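Side-chain contact in putative transcriptional regulator (Streptomyces coelicolor A3, PDB 2PQQ), which probably binds cyclic AMP through this N-terminal domain and, as a member of the CRP family, regulates transcription by binding DNA: residues P119-A122 with T123-R127. Sequence-based numbering, arbitrary orientation.
Sequences PEVA and TALLR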
loop_
_atom_site.group_PDB
_atom_site.type_symbol
_atom_site.label_atom_id
_atom_site.label_comp_id
_atom_site.label_asym_id
_atom_site.label_seq_id
_atom_site.Cartn_x
_atom_site.Cartn_y
_atom_site.Cartn_z
ATOM N N PRO A 119 -18.068 28.040 0.379
ATOM C CA PRO A 119 -18.494 26.751 -0.163
ATOM C C PRO A 119 -17.465 26.104 -1.097
ATOM O O PRO A 119 -17.482 24.881 -1.258
ATOM C CB PRO A 119 -19.774 27.097 -0.933
ATOM C CG PRO A 119 -20.160 28.465 -0.482
ATOM C CD PRO A 119 -18.891 29.149 -0.135
ATOM N N GLU A 120 -16.594 26.919 -1.705
ATOM C CA GLU A 120 -15.517 26.425 -2.572
ATOM C C GLU A 120 -14.510 25.545 -1.839
ATOM O O GLU A 120 -13.781 24.766 -2.466
ATOM C CB GLU A 120 -14.752 27.590 -3.221
ATOM C CG GLU A 120 -15.510 28.312 -4.314
ATOM C CD GLU A 120 -14.597 29.109 -5.243
ATOM O OE1 GLU A 120 -14.901 30.297 -5.501
ATOM O OE2 GLU A 120 -13.584 28.539 -5.730
ATOM N N VAL A 121 -14.449 25.704 -0.517
ATOM C CA VAL A 121 -13.527 24.961 0.322
ATOM C C VAL A 121 -13.862 23.472 0.290
ATOM O O VAL A 121 -12.951 22.666 0.323
ATOM C CB VAL A 121 -13.483 25.512 1.773
ATOM C CG1 VAL A 121 -12.758 24.553 2.742
ATOM C CG2 VAL A 121 -12.791 26.870 1.806
ATOM N N ALA A 122 -15.152 23.117 0.234
ATOM C CA ALA A 122 -15.570 21.706 0.244
ATOM C C ALA A 122 -14.988 20.994 -0.955
ATOM O O ALA A 122 -14.395 19.929 -0.829
ATOM C CB ALA A 122 -17.130 21.569 0.259
ATOM N N THR A 123 -15.123 21.628 -2.116
ATOM C CA THR A 123 -14.564 21.151 -3.355
ATOM C C THR A 123 -13.035 21.027 -3.296
ATOM O O THR A 123 -12.469 20.020 -3.744
ATOM C CB THR A 123 -15.021 22.088 -4.479
ATOM O OG1 THR A 123 -16.445 22.006 -4.549
ATOM C CG2 THR A 123 -14.447 21.675 -5.808
ATOM N N ALA A 124 -12.380 22.038 -2.726
ATOM C CA ALA A 124 -10.920 22.026 -2.581
ATOM C C ALA A 124 -10.449 20.938 -1.603
ATOM O O ALA A 124 -9.469 20.228 -1.869
ATOM C CB ALA A 124 -10.423 23.398 -2.158
ATOM N N LEU A 125 -11.153 20.774 -0.483
ATOM C CA LEU A 125 -10.791 19.703 0.439
ATOM C C LEU A 125 -11.035 18.335 -0.170
ATOM O O LEU A 125 -10.192 17.456 -0.044
ATOM C CB LEU A 125 -11.498 19.859 1.785
ATOM C CG LEU A 125 -11.093 21.155 2.505
ATOM C CD1 LEU A 125 -11.880 21.266 3.776
ATOM C CD2 LEU A 125 -9.573 21.258 2.757
ATOM N N LEU A 126 -12.162 18.163 -0.858
ATOM C CA LEU A 126 -12.459 16.901 -1.546
ATOM C C LEU A 126 -11.403 16.567 -2.596
ATOM O O LEU A 126 -10.994 15.410 -2.724
ATOM C CB LEU A 126 -13.862 16.945 -2.177
ATOM C CG LEU A 126 -15.032 16.749 -1.200
ATOM C CD1 LEU A 126 -16.340 17.215 -1.859
ATOM C CD2 LEU A 126 -15.123 15.291 -0.750
ATOM N N ARG A 127 -10.992 17.578 -3.364
ATOM C CA ARG A 127 -9.896 17.445 -4.328
ATOM C C ARG A 127 -8.643 16.909 -3.669
ATOM O O ARG A 127 -8.104 15.918 -4.118
ATOM C CB ARG A 127 -9.586 18.784 -5.009
ATOM C CG ARG A 127 -8.496 18.716 -6.075
ATOM C CD ARG A 127 -8.347 20.031 -6.858
ATOM N NE ARG A 127 -8.986 19.960 -8.176
ATOM C CZ ARG A 127 -10.183 20.459 -8.464
ATOM N NH1 ARG A 127 -10.888 21.091 -7.530
ATOM N NH2 ARG A 127 -10.675 20.338 -9.690
#
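V121 turns its CG1 methyl anti to its backbone N (chi1 167°), which lays that branch along the helix toward L125, one turn on. L125 sets CG beside its own backbone N (chi1 -63°), with CD1 carrying the chain on in an extended line, and the two side chains run side by side, pointing the same way. Their methyls meet at V121 CG1 and L125 CD1, 3.6 Å apart. Valine carries its methyls on CB, close to the backbone, and so presents CG1 directly to the next turn, while leucine has the length to extend the apolar face; both are buried, V121 against W114 and L115 of helix 111-117, L125 against L111, L12, F13 and F86.

Beneath the side chains the first turn is tied by successive i to i+4 backbone bonds. L125 N reaches V121 O at 2.7 Å, and L126 N reaches A122 O at 2.8 Å. A124 N bonds to E120 O over a longer 3.1 Å. The L126 side chain folds back over the turn, CG lying 3.3 Å from A122 O, so that aliphatic carbon covers an already bonded carbonyl.

Small A122 suits close approach: it packs on L115 and also on A122 of the second subunit. T123 OG1 makes a weak hydrogen bond to Q112 OE1 of that subunit. P119 sits at the start of the turn, where an N-H would have no earlier carbonyl of the helix to bond, and the charged E120 suits the exposed edge, touching the polar Q20 there. This is the N-terminal turn of the long helix 120-139, an amphipathic helix at the subunit interface, consistent with the C-helix by which CRP-family regulators dimerise.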